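PDB 1SP3: cytochrome c, putative from Shewanella oneidensis, which carries eight covalently attached c-type hemes and is an octaheme tetrathionate reductase, a respiratory oxidoreductase that probably passes electrons along its heme chain. Local coordinates for residues Leu43-Pro48 / Gly293-Tyr298; Tyr327-His332 / Glu393-Ile398. All coordinates share one frame; numbering follows the deposited sequence.

Contact 1: Leu43-Pro48 / Gly293-Tyr298. With HEC (heme c), chain F.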
ATOM      1  N   LEU A  43       5.563  -8.879   8.017  1.00 29.90           N
ATOM      2  CA  LEU A  43       6.239  -7.887   8.825  1.00 31.28           C
ATOM      3  C   LEU A  43       5.823  -8.057  10.296  1.00 33.40           C
ATOM      4  O   LEU A  43       4.666  -8.315  10.585  1.00 34.13           O
ATOM      5  CB  LEU A  43       5.797  -6.480   8.435  1.00 29.98           C
ATOM      6  CG  LEU A  43       6.477  -5.861   7.200  1.00 33.74           C
ATOM      7  CD1 LEU A  43       5.704  -4.637   6.729  1.00 31.66           C
ATOM      8  CD2 LEU A  43       7.993  -5.570   7.394  1.00 36.43           C
ATOM      9  N   GLU A  44       6.728  -7.806  11.244  1.00 34.32           N
ATOM     10  CA  GLU A  44       6.275  -7.739  12.609  1.00 34.81           C
ATOM     11  C   GLU A  44       5.774  -6.336  12.902  1.00 33.95           C
ATOM     12  O   GLU A  44       6.381  -5.359  12.521  1.00 35.84           O
ATOM     13  CB  GLU A  44       7.413  -8.167  13.560  1.00 37.71           C
ATOM     14  CG  GLU A  44       7.039  -8.050  15.045  1.00 42.47           C
ATOM     15  CD  GLU A  44       8.139  -8.569  15.985  1.00 52.89           C
ATOM     16  OE1 GLU A  44       9.213  -7.881  16.051  1.00 56.65           O
ATOM     17  OE2 GLU A  44       7.926  -9.653  16.639  1.00 55.28           O
ATOM     18  N   GLN A  45       4.679  -6.194  13.599  1.00 32.62           N
ATOM     19  CA  GLN A  45       4.210  -4.854  13.937  1.00 33.14           C
ATOM     20  C   GLN A  45       3.715  -4.790  15.379  1.00 34.31           C
ATOM     21  O   GLN A  45       2.917  -5.645  15.803  1.00 34.55           O
ATOM     22  CB  GLN A  45       3.099  -4.418  12.959  1.00 31.77           C
ATOM     23  CG  GLN A  45       2.617  -3.004  13.078  1.00 33.72           C
ATOM     24  CD  GLN A  45       1.622  -2.683  11.966  1.00 30.96           C
ATOM     25  OE1 GLN A  45       1.554  -3.421  11.015  1.00 33.90           O
ATOM     26  NE2 GLN A  45       0.872  -1.623  12.093  1.00 27.54           N
ATOM     27  N   LYS A  46       4.129  -3.727  16.074  1.00 33.77           N
ATOM     28  CA  LYS A  46       3.804  -3.448  17.443  1.00 34.48           C
ATOM     29  C   LYS A  46       2.529  -2.586  17.464  1.00 35.15           C
ATOM     30  O   LYS A  46       2.580  -1.391  17.151  1.00 35.33           O
ATOM     31  CB  LYS A  46       5.050  -2.834  18.132  1.00 33.89           C
ATOM     32  CG  LYS A  46       4.941  -2.632  19.647  1.00 43.33           C
ATOM     33  CD  LYS A  46       6.360  -2.268  20.301  1.00 52.20           C
ATOM     34  CE  LYS A  46       6.280  -1.974  21.851  1.00 56.31           C
ATOM     35  NZ  LYS A  46       4.844  -2.080  22.318  1.00 59.78           N
ATOM     36  N   LEU A  47       1.376  -3.248  17.706  1.00 34.54           N
ATOM     37  CA  LEU A  47       0.079  -2.621  17.976  1.00 36.11           C
ATOM     38  C   LEU A  47      -0.057  -2.072  19.430  1.00 37.27           C
ATOM     39  O   LEU A  47       0.663  -2.506  20.320  1.00 39.72           O
ATOM     40  CB  LEU A  47      -1.066  -3.633  17.666  1.00 35.51           C
ATOM     41  CG  LEU A  47      -1.046  -4.282  16.260  1.00 35.20           C
ATOM     42  CD1 LEU A  47      -2.288  -5.181  16.076  1.00 31.25           C
ATOM     43  CD2 LEU A  47      -0.859  -3.250  15.050  1.00 29.23           C
ATOM     44  N   PRO A  48      -0.979  -1.174  19.715  1.00 37.88           N
ATOM     45  CA  PRO A  48      -1.065  -0.602  21.059  1.00 39.50           C
ATOM     46  C   PRO A  48      -1.000  -1.631  22.206  1.00 40.82           C
ATOM     47  O   PRO A  48      -0.296  -1.401  23.207  1.00 39.99           O
ATOM     48  CB  PRO A  48      -2.431   0.102  21.021  1.00 39.36           C
ATOM     49  CG  PRO A  48      -2.506   0.574  19.621  1.00 37.70           C
ATOM     50  CD  PRO A  48      -2.024  -0.623  18.843  1.00 38.89           C
ATOM     51  N   GLY A 293       4.589   6.976  14.903  1.00 32.20           N
ATOM     52  CA  GLY A 293       5.360   5.809  14.494  1.00 33.02           C
ATOM     53  C   GLY A 293       4.589   4.493  14.749  1.00 33.85           C
ATOM     54  O   GLY A 293       4.934   3.451  14.222  1.00 33.70           O
ATOM     55  N   THR A 294       3.532   4.523  15.552  1.00 33.42           N
ATOM     56  CA  THR A 294       2.771   3.298  15.709  1.00 33.75           C
ATOM     57  C   THR A 294       1.366   3.465  15.142  1.00 32.75           C
ATOM     58  O   THR A 294       0.839   4.596  15.017  1.00 31.93           O
ATOM     59  CB  THR A 294       2.720   2.793  17.219  1.00 33.77           C
ATOM     60  OG1 THR A 294       2.244   3.858  18.004  1.00 41.44           O
ATOM     61  CG2 THR A 294       4.095   2.675  17.804  1.00 34.83           C
ATOM     62  N   ALA A 295       0.758   2.325  14.808  1.00 30.51           N
ATOM     63  CA  ALA A 295      -0.523   2.326  14.195  1.00 31.04           C
ATOM     64  C   ALA A 295      -1.341   1.170  14.838  1.00 32.43           C
ATOM     65  O   ALA A 295      -0.804   0.112  15.270  1.00 32.90           O
ATOM     66  CB  ALA A 295      -0.355   2.105  12.691  1.00 29.27           C
ATOM     67  N   ASN A 296      -2.630   1.371  14.909  1.00 31.00           N
ATOM     68  CA  ASN A 296      -3.479   0.259  15.239  1.00 31.26           C
ATOM     69  C   ASN A 296      -3.902  -0.496  13.982  1.00 31.68           C
ATOM     70  O   ASN A 296      -3.987   0.091  12.900  1.00 31.28           O
ATOM     71  CB  ASN A 296      -4.698   0.708  16.080  1.00 30.76           C
ATOM     72  CG  ASN A 296      -5.100  -0.377  17.108  1.00 32.73           C
ATOM     73  OD1 ASN A 296      -4.594  -1.526  17.041  1.00 31.89           O
ATOM     74  ND2 ASN A 296      -5.957  -0.026  18.043  1.00 31.90           N
ATOM     75  N   ALA A 297      -4.156  -1.798  14.122  1.00 31.21           N
ATOM     76  CA  ALA A 297      -4.684  -2.578  13.018  1.00 30.95           C
ATOM     77  C   ALA A 297      -5.755  -3.595  13.434  1.00 31.83           C
ATOM     78  O   ALA A 297      -5.640  -4.235  14.446  1.00 32.90           O
ATOM     79  CB  ALA A 297      -3.546  -3.284  12.229  1.00 28.82           C
ATOM     80  N   TYR A 298      -6.766  -3.758  12.582  1.00 32.11           N
ATOM     81  CA  TYR A 298      -7.725  -4.825  12.693  1.00 31.35           C
ATOM     82  C   TYR A 298      -7.068  -6.121  12.214  1.00 31.22           C
ATOM     83  O   TYR A 298      -6.479  -6.160  11.125  1.00 31.24           O
ATOM     84  CB  TYR A 298      -8.987  -4.510  11.853  1.00 31.29           C
ATOM     85  CG  TYR A 298      -9.988  -5.682  11.971  1.00 31.46           C
ATOM     86  CD1 TYR A 298     -10.918  -5.727  13.034  1.00 32.41           C
ATOM     87  CD2 TYR A 298      -9.934  -6.765  11.098  1.00 29.04           C
ATOM     88  CE1 TYR A 298     -11.808  -6.819  13.193  1.00 30.63           C
ATOM     89  CE2 TYR A 298     -10.862  -7.881  11.233  1.00 27.49           C
ATOM     90  CZ  TYR A 298     -11.779  -7.883  12.309  1.00 28.06           C
ATOM     91  OH  TYR A 298     -12.678  -8.942  12.489  1.00 31.31           O
TER
HETATM   92 FE   HEC F 804       7.740  -3.124  -2.972  1.00 30.63          FE
HETATM   93  CHA HEC F 804       6.436  -3.212   0.151  1.00 23.67           C
HETATM   94  CHB HEC F 804       9.697  -0.491  -2.021  1.00 22.73           C
HETATM   95  CHC HEC F 804       9.459  -3.397  -5.886  1.00 23.03           C
HETATM   96  CHD HEC F 804       5.487  -5.503  -3.943  1.00 22.88           C
HETATM   97  NA  HEC F 804       8.011  -2.055  -1.275  1.00 24.64           N
HETATM   98  C1A HEC F 804       7.337  -2.214  -0.120  1.00 24.14           C
HETATM   99  C2A HEC F 804       7.818  -1.297   0.874  1.00 24.54           C
HETATM  100  C3A HEC F 804       8.755  -0.552   0.290  1.00 25.49           C
HETATM  101  C4A HEC F 804       8.879  -0.999  -1.069  1.00 23.37           C
HETATM  102  CMA HEC F 804       9.489   0.654   0.946  1.00 22.63           C
HETATM  103  CAA HEC F 804       7.220  -1.179   2.353  1.00 29.01           C
HETATM  104  CBA HEC F 804       8.045  -1.911   3.412  1.00 29.08           C
HETATM  105  CGA HEC F 804       7.449  -3.280   3.664  1.00 34.79           C
HETATM  106  O1A HEC F 804       8.187  -4.189   4.158  1.00 34.64           O
HETATM  107  O2A HEC F 804       6.207  -3.442   3.463  1.00 33.78           O
HETATM  108  NB  HEC F 804       9.287  -2.105  -3.792  1.00 23.29           N
HETATM  109  C1B HEC F 804       9.953  -1.069  -3.245  1.00 21.13           C
HETATM  110  C2B HEC F 804      10.905  -0.559  -4.205  1.00 23.10           C
HETATM  111  C3B HEC F 804      10.828  -1.322  -5.292  1.00 24.66           C
HETATM  112  C4B HEC F 804       9.825  -2.341  -5.029  1.00 23.45           C
HETATM  113  CMB HEC F 804      11.759   0.685  -3.839  1.00 20.14           C
HETATM  114  CAB HEC F 804      11.741  -1.344  -6.561  1.00 27.95           C
HETATM  115  CBB HEC F 804      13.098  -1.485  -6.297  1.00 24.86           C
HETATM  116  NC  HEC F 804       7.538  -4.209  -4.588  1.00 25.35           N
HETATM  117  C1C HEC F 804       8.363  -4.194  -5.725  1.00 23.93           C
HETATM  118  C2C HEC F 804       7.775  -5.054  -6.704  1.00 22.33           C
HETATM  119  C3C HEC F 804       6.720  -5.646  -6.143  1.00 22.35           C
HETATM  120  C4C HEC F 804       6.513  -5.143  -4.809  1.00 25.62           C
HETATM  121  CMC HEC F 804       8.271  -5.267  -8.159  1.00 20.15           C
HETATM  122  CAC HEC F 804       5.851  -6.663  -6.876  1.00 23.42           C
HETATM  123  CBC HEC F 804       6.424  -7.861  -7.320  1.00 21.33           C
HETATM  124  ND  HEC F 804       6.152  -4.125  -2.086  1.00 26.27           N
HETATM  125  C1D HEC F 804       5.355  -5.110  -2.650  1.00 23.94           C
HETATM  126  C2D HEC F 804       4.468  -5.678  -1.679  1.00 24.60           C
HETATM  127  C3D HEC F 804       4.829  -5.009  -0.403  1.00 27.81           C
HETATM  128  C4D HEC F 804       5.874  -4.059  -0.745  1.00 28.56           C
HETATM  129  CMD HEC F 804       3.368  -6.774  -1.778  1.00 30.09           C
HETATM  130  CAD HEC F 804       4.207  -5.251   1.002  1.00 28.39           C
HETATM  131  CBD HEC F 804       5.161  -6.275   1.582  1.00 24.31           C
HETATM  132  CGD HEC F 804       4.661  -6.715   2.952  1.00 31.45           C
HETATM  133  O1D HEC F 804       4.905  -5.942   3.911  1.00 34.41           O
HETATM  134  O2D HEC F 804       4.020  -7.799   3.134  1.00 28.07           O
HETATM  135  O   HOH W   1       2.407  -0.113  14.853  1.00 27.37           O

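Contact 2: Tyr327-His332 / Glu393-Ile398. With HEC (heme c), chain D.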
ATOM      1  N   TYR A 327       0.767  14.368  10.485  1.00 24.63           N
ATOM      2  CA  TYR A 327       1.177  13.805   9.183  1.00 24.61           C
ATOM      3  C   TYR A 327      -0.065  13.717   8.301  1.00 25.33           C
ATOM      4  O   TYR A 327      -1.200  13.652   8.832  1.00 25.19           O
ATOM      5  CB  TYR A 327       1.650  12.362   9.369  1.00 23.32           C
ATOM      6  CG  TYR A 327       3.154  12.211   9.737  1.00 25.60           C
ATOM      7  CD1 TYR A 327       3.583  12.371  11.095  1.00 22.36           C
ATOM      8  CD2 TYR A 327       4.119  11.862   8.750  1.00 26.12           C
ATOM      9  CE1 TYR A 327       4.895  12.226  11.456  1.00 26.65           C
ATOM     10  CE2 TYR A 327       5.543  11.703   9.099  1.00 28.93           C
ATOM     11  CZ  TYR A 327       5.884  11.866  10.469  1.00 28.98           C
ATOM     12  OH  TYR A 327       7.172  11.824  10.887  1.00 30.97           O
ATOM     13  N   PRO A 328       0.142  13.580   6.980  1.00 25.21           N
ATOM     14  CA  PRO A 328      -0.941  13.470   6.013  1.00 24.17           C
ATOM     15  C   PRO A 328      -1.198  12.031   5.611  1.00 25.15           C
ATOM     16  O   PRO A 328      -0.281  11.205   5.460  1.00 24.79           O
ATOM     17  CB  PRO A 328      -0.361  14.179   4.775  1.00 22.26           C
ATOM     18  CG  PRO A 328       1.085  13.837   4.827  1.00 24.94           C
ATOM     19  CD  PRO A 328       1.465  13.601   6.288  1.00 25.55           C
ATOM     20  N   PHE A 329      -2.463  11.769   5.346  1.00 24.15           N
ATOM     21  CA  PHE A 329      -2.900  10.428   5.136  1.00 26.04           C
ATOM     22  C   PHE A 329      -3.973  10.360   4.048  1.00 25.39           C
ATOM     23  O   PHE A 329      -4.828  11.259   3.922  1.00 27.06           O
ATOM     24  CB  PHE A 329      -3.539   9.885   6.429  1.00 24.79           C
ATOM     25  CG  PHE A 329      -2.555   9.582   7.497  1.00 29.21           C
ATOM     26  CD1 PHE A 329      -2.183  10.578   8.432  1.00 27.16           C
ATOM     27  CD2 PHE A 329      -1.963   8.318   7.563  1.00 28.97           C
ATOM     28  CE1 PHE A 329      -1.320  10.296   9.421  1.00 28.96           C
ATOM     29  CE2 PHE A 329      -1.033   8.027   8.554  1.00 26.80           C
ATOM     30  CZ  PHE A 329      -0.711   9.049   9.479  1.00 30.34           C
ATOM     31  N   LYS A 330      -3.949   9.268   3.324  1.00 25.15           N
ATOM     32  CA  LYS A 330      -5.060   8.924   2.493  1.00 25.48           C
ATOM     33  C   LYS A 330      -5.991   7.968   3.258  1.00 27.02           C
ATOM     34  O   LYS A 330      -5.537   7.003   3.961  1.00 26.41           O
ATOM     35  CB  LYS A 330      -4.627   8.298   1.164  1.00 27.04           C
ATOM     36  CG  LYS A 330      -5.854   7.635   0.485  1.00 25.01           C
ATOM     37  CD  LYS A 330      -5.599   7.165  -0.897  1.00 37.86           C
ATOM     38  CE  LYS A 330      -7.008   6.759  -1.531  1.00 39.90           C
ATOM     39  NZ  LYS A 330      -6.901   5.436  -2.150  1.00 39.57           N
ATOM     40  N   VAL A 331      -7.284   8.258   3.178  1.00 25.97           N
ATOM     41  CA  VAL A 331      -8.250   7.505   3.979  1.00 28.66           C
ATOM     42  C   VAL A 331      -9.299   6.914   3.033  1.00 29.65           C
ATOM     43  O   VAL A 331      -9.902   7.636   2.246  1.00 33.50           O
ATOM     44  CB  VAL A 331      -8.965   8.415   4.987  1.00 27.83           C
ATOM     45  CG1 VAL A 331     -10.106   7.642   5.737  1.00 27.42           C
ATOM     46  CG2 VAL A 331      -7.912   9.086   5.986  1.00 26.72           C
ATOM     47  N   HIS A 332      -9.446   5.622   3.025  1.00 28.72           N
ATOM     48  CA  HIS A 332     -10.403   4.986   2.116  1.00 29.89           C
ATOM     49  C   HIS A 332     -11.576   4.431   2.994  1.00 29.76           C
ATOM     50  O   HIS A 332     -11.286   3.890   4.058  1.00 29.04           O
ATOM     51  CB  HIS A 332      -9.707   3.859   1.395  1.00 28.85           C
ATOM     52  CG  HIS A 332     -10.614   3.102   0.474  1.00 32.57           C
ATOM     53  ND1 HIS A 332     -10.938   1.781   0.672  1.00 27.73           N
ATOM     54  CD2 HIS A 332     -11.224   3.470  -0.684  1.00 35.32           C
ATOM     55  CE1 HIS A 332     -11.693   1.356  -0.330  1.00 33.14           C
ATOM     56  NE2 HIS A 332     -11.897   2.369  -1.156  1.00 31.00           N
ATOM     57  N   GLU A 393     -13.073   2.216   7.759  1.00 29.07           N
ATOM     58  CA  GLU A 393     -12.173   3.213   7.213  1.00 29.67           C
ATOM     59  C   GLU A 393     -10.797   2.660   7.356  1.00 28.95           C
ATOM     60  O   GLU A 393     -10.514   1.836   8.280  1.00 28.40           O
ATOM     61  CB  GLU A 393     -12.358   4.588   7.879  1.00 31.97           C
ATOM     62  CG  GLU A 393     -11.658   4.868   9.225  1.00 37.91           C
ATOM     63  CD  GLU A 393     -11.923   6.314   9.667  1.00 45.15           C
ATOM     64  OE1 GLU A 393     -12.885   6.909   9.147  1.00 50.93           O
ATOM     65  OE2 GLU A 393     -11.159   6.884  10.449  1.00 39.84           O
ATOM     66  N   MET A 394      -9.905   3.088   6.469  1.00 28.76           N
ATOM     67  CA  MET A 394      -8.515   2.627   6.509  1.00 28.37           C
ATOM     68  C   MET A 394      -7.563   3.779   6.139  1.00 28.97           C
ATOM     69  O   MET A 394      -7.869   4.549   5.256  1.00 27.81           O
ATOM     70  CB  MET A 394      -8.329   1.502   5.540  1.00 28.90           C
ATOM     71  CG  MET A 394      -6.913   0.882   5.671  1.00 32.84           C
ATOM     72  SD  MET A 394      -7.047  -0.876   5.205  1.00 36.70           S
ATOM     73  CE  MET A 394      -5.177  -1.284   5.188  1.00 30.55           C
ATOM     74  N   TRP A 395      -6.427   3.870   6.829  1.00 28.02           N
ATOM     75  CA  TRP A 395      -5.467   5.004   6.788  1.00 28.56           C
ATOM     76  C   TRP A 395      -4.176   4.553   6.149  1.00 28.96           C
ATOM     77  O   TRP A 395      -3.692   3.498   6.506  1.00 29.07           O
ATOM     78  CB  TRP A 395      -5.172   5.530   8.188  1.00 26.09           C
ATOM     79  CG  TRP A 395      -6.375   6.225   8.741  1.00 26.27           C
ATOM     80  CD1 TRP A 395      -7.591   5.647   9.017  1.00 24.29           C
ATOM     81  CD2 TRP A 395      -6.550   7.644   8.961  1.00 25.69           C
ATOM     82  NE1 TRP A 395      -8.490   6.597   9.422  1.00 26.46           N
ATOM     83  CE2 TRP A 395      -7.883   7.830   9.424  1.00 22.38           C
ATOM     84  CE3 TRP A 395      -5.695   8.760   8.868  1.00 24.19           C
ATOM     85  CZ2 TRP A 395      -8.424   9.084   9.721  1.00 25.19           C
ATOM     86  CZ3 TRP A 395      -6.175  10.015   9.248  1.00 21.42           C
ATOM     87  CH2 TRP A 395      -7.548  10.179   9.644  1.00 30.54           C
ATOM     88  N   TRP A 396      -3.675   5.309   5.169  1.00 28.10           N
ATOM     89  CA  TRP A 396      -2.362   5.049   4.589  1.00 28.62           C
ATOM     90  C   TRP A 396      -1.648   6.360   4.563  1.00 27.07           C
ATOM     91  O   TRP A 396      -2.247   7.371   4.176  1.00 27.20           O
ATOM     92  CB  TRP A 396      -2.417   4.633   3.097  1.00 29.54           C
ATOM     93  CG  TRP A 396      -2.892   3.285   2.840  1.00 35.02           C
ATOM     94  CD1 TRP A 396      -2.154   2.121   2.720  1.00 38.95           C
ATOM     95  CD2 TRP A 396      -4.236   2.928   2.676  1.00 36.35           C
ATOM     96  NE1 TRP A 396      -3.000   1.060   2.463  1.00 40.68           N
ATOM     97  CE2 TRP A 396      -4.286   1.532   2.453  1.00 41.07           C
ATOM     98  CE3 TRP A 396      -5.424   3.640   2.735  1.00 38.65           C
ATOM     99  CZ2 TRP A 396      -5.497   0.841   2.312  1.00 42.55           C
ATOM    100  CZ3 TRP A 396      -6.578   2.989   2.578  1.00 45.22           C
ATOM    101  CH2 TRP A 396      -6.622   1.580   2.340  1.00 40.49           C
ATOM    102  N   ARG A 397      -0.353   6.304   4.855  1.00 26.14           N
ATOM    103  CA  ARG A 397       0.513   7.470   4.883  1.00 26.98           C
ATOM    104  C   ARG A 397       0.708   8.002   3.478  1.00 26.56           C
ATOM    105  O   ARG A 397       0.851   7.224   2.553  1.00 26.60           O
ATOM    106  CB  ARG A 397       1.892   7.078   5.400  1.00 25.29           C
ATOM    107  CG  ARG A 397       1.808   6.635   6.836  1.00 30.95           C
ATOM    108  CD  ARG A 397       3.108   6.501   7.483  1.00 35.18           C
ATOM    109  NE  ARG A 397       3.801   7.819   7.370  1.00 39.10           N
ATOM    110  CZ  ARG A 397       5.122   7.963   7.528  1.00 37.52           C
ATOM    111  NH1 ARG A 397       5.886   6.901   7.787  1.00 34.64           N
ATOM    112  NH2 ARG A 397       5.685   9.157   7.404  1.00 40.04           N
ATOM    113  N   ILE A 398       0.874   9.306   3.374  1.00 26.52           N
ATOM    114  CA  ILE A 398       1.197   9.926   2.126  1.00 26.61           C
ATOM    115  C   ILE A 398       2.646  10.421   2.232  1.00 26.95           C
ATOM    116  O   ILE A 398       2.920  11.270   3.024  1.00 27.04           O
ATOM    117  CB  ILE A 398       0.243  11.128   1.890  1.00 28.14           C
ATOM    118  CG1 ILE A 398      -1.208  10.653   1.618  1.00 27.28           C
ATOM    119  CG2 ILE A 398       0.717  11.913   0.700  1.00 24.28           C
ATOM    120  CD1 ILE A 398      -1.184   9.727   0.329  1.00 25.47           C
TER
HETATM  121 FE   HEC D 802      -2.195  -5.901  -2.735  1.00 38.45          FE
HETATM  122  CHA HEC D 802      -0.654  -4.398   0.043  1.00 34.58           C
HETATM  123  CHB HEC D 802      -4.568  -7.285  -0.642  1.00 29.55           C
HETATM  124  CHC HEC D 802      -3.578  -7.597  -5.363  1.00 35.09           C
HETATM  125  CHD HEC D 802       0.000  -4.427  -4.860  1.00 29.90           C
HETATM  126  NA  HEC D 802      -2.597  -5.838  -0.646  1.00 34.62           N
HETATM  127  C1A HEC D 802      -1.822  -5.161   0.311  1.00 35.83           C
HETATM  128  C2A HEC D 802      -2.446  -5.391   1.613  1.00 33.91           C
HETATM  129  C3A HEC D 802      -3.532  -6.200   1.440  1.00 32.40           C
HETATM  130  C4A HEC D 802      -3.634  -6.487   0.001  1.00 32.87           C
HETATM  131  CMA HEC D 802      -4.497  -6.700   2.601  1.00 29.58           C
HETATM  132  CAA HEC D 802      -1.943  -4.774   2.974  1.00 31.77           C
HETATM  133  CBA HEC D 802      -2.852  -3.595   3.412  1.00 32.10           C
HETATM  134  CGA HEC D 802      -3.034  -2.573   2.257  1.00 37.92           C
HETATM  135  O1A HEC D 802      -4.134  -2.583   1.628  1.00 29.65           O
HETATM  136  O2A HEC D 802      -2.114  -1.733   1.859  1.00 41.71           O
HETATM  137  NB  HEC D 802      -3.761  -7.194  -2.997  1.00 31.89           N
HETATM  138  C1B HEC D 802      -4.582  -7.671  -1.949  1.00 31.52           C
HETATM  139  C2B HEC D 802      -5.505  -8.648  -2.479  1.00 30.78           C
HETATM  140  C3B HEC D 802      -5.247  -8.706  -3.810  1.00 31.42           C
HETATM  141  C4B HEC D 802      -4.136  -7.802  -4.124  1.00 31.75           C
HETATM  142  CMB HEC D 802      -6.585  -9.378  -1.612  1.00 27.79           C
HETATM  143  CAB HEC D 802      -5.918  -9.596  -4.887  1.00 29.51           C
HETATM  144  CBB HEC D 802      -7.262  -9.899  -4.846  1.00 33.41           C
HETATM  145  NC  HEC D 802      -1.865  -5.976  -4.848  1.00 35.03           N
HETATM  146  C1C HEC D 802      -2.559  -6.754  -5.725  1.00 32.66           C
HETATM  147  C2C HEC D 802      -2.045  -6.516  -7.044  1.00 35.01           C
HETATM  148  C3C HEC D 802      -1.034  -5.586  -6.921  1.00 35.42           C
HETATM  149  C4C HEC D 802      -0.909  -5.258  -5.505  1.00 32.90           C
HETATM  150  CMC HEC D 802      -2.610  -7.257  -8.294  1.00 30.16           C
HETATM  151  CAC HEC D 802      -0.137  -4.967  -8.064  1.00 35.36           C
HETATM  152  CBC HEC D 802      -0.597  -4.284  -9.173  1.00 30.38           C
HETATM  153  ND  HEC D 802      -0.571  -4.568  -2.458  1.00 32.67           N
HETATM  154  C1D HEC D 802       0.237  -4.223  -3.518  1.00 27.38           C
HETATM  155  C2D HEC D 802       1.391  -3.511  -2.921  1.00 29.59           C
HETATM  156  C3D HEC D 802       1.212  -3.493  -1.397  1.00 31.73           C
HETATM  157  C4D HEC D 802      -0.045  -4.182  -1.197  1.00 30.32           C
HETATM  158  CMD HEC D 802       2.566  -2.904  -3.688  1.00 24.08           C
HETATM  159  CAD HEC D 802       2.136  -2.812  -0.311  1.00 36.93           C
HETATM  160  CBD HEC D 802       1.628  -1.376  -0.139  1.00 47.49           C
HETATM  161  CGD HEC D 802       2.546  -0.479   0.724  1.00 56.95           C
HETATM  162  O1D HEC D 802       2.512   0.737   0.424  1.00 61.13           O
HETATM  163  O2D HEC D 802       3.299  -0.850   1.717  1.00 55.63           O

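Contact 1: Leu43-Pro48 / Gly293-Tyr298
Leu47 and Pro48 rest on Ala295, Asn296 and Ala297 in a partly buried crossing contact of two short strands from different sheets, which pass at about 100° to each other, their axes 6.6 Å apart. No direct hydrogen bond joins the segments; a water does so, donating to Lys46 O at 2.6 Å and accepting from Ala295 N at 2.9 Å. Side-chain contact centres on Leu47, whose CG stands beside its own backbone N (chi1 -53°), bringing CD2 against the crossing strand. There CD2 lies 3.4 Å from Ala295 O and 3.9 Å from Ala297 CB. Farther along, the Pro48 ring meets the Asn296 amide at a slant, with Pro48 CD 3.3 Å from Asn296 OD1. That same oxygen also takes a weak bond from Ala297 N, the next residue in its own strand. With an alanine in place of Asn296, Pro48 would probably lose the flat group it leans on, leaving a gap beside the proline ring. Strand 44-47 pairs with strand 50-53 in a two-stranded hairpin, while 295-297 runs antiparallel to strand 310-315 at one border of the large mixed sheet.

Contact 2: Tyr327-His332 / Glu393-Ile398
Val331 drops a methyl onto the indole of Trp395: CG2 stands over the six-membered ring, 3.4 Å from its centroid and only 6° off the normal, a CH-pi contact between directly paired residues. The neighbouring bump is Phe329. The edge of Trp395 points to the face of the Phe329 ring in an offset edge-to-face pair, planes 66° apart, and Trp395 CE3 comes within 3.4 Å of Phe329 CB. The indole thus fills the angle between valine and phenylalanine, while its NE1 binds Glu393 OE2 at 2.9 Å from above the carboxylate plane, a tie that limits its rotation. Beneath these side chains run two adjacent antiparallel strands of the mixed sheet, where Lys330 with Trp396 and His332 with Met394 are hydrogen-bonded pairs, and Val331 with Trp395 and Phe329 with Arg397 non-hydrogen-bonded ones. Past Phe329 and Arg397, Ile398 N still reaches Pro328 O, and the Ile398 side chain slots between the Pro328 ring and Lys330 CB. On the face that holds Lys330, His332, Met394 and Trp396, the last two reach a heme. Trp396 CZ3 abuts His332 CB at 3.5 Å, edge on, and Met394 CG covers one indole face near its rim. With CG beside the backbone N (chi1 -74°), the Trp396 ring presents NE1 to propionate oxygen O2A of the heme in an almost straight bond of 3.0 Å, and Met394 CE touches the same propionate arm. At the far end Arg397 lays CG 3.6 Å from Phe329 CE2 and brings NH2 close to the Tyr327 ring, its guanidinium almost perpendicular to that ring; NH2 is salt-bridged to Asp205, whereas the buried NE has no polar partner.

How the contacts relate
Contact 2 is the core of the pair, made almost wholly of buried residues, and covers 679 Å² against 303 Å² for the partly buried contact 1. Both reach the large mixed sheet, but differently: contact 2 joins two of its neighbouring strands through a ladder of backbone bonds, whereas contact 1 lays the hairpin strand 44-47 across its border through a bridging water, aliphatic side chains and a proline ring against an amide. Strand 310-315 lies between them, pairing with both 295-297 and 387-397. The segments also reach different hemes: in 43-48 Leu43, which takes no part in the crossing, puts a methyl near propionate oxygens, while in contact 2 an indole N-H binds one.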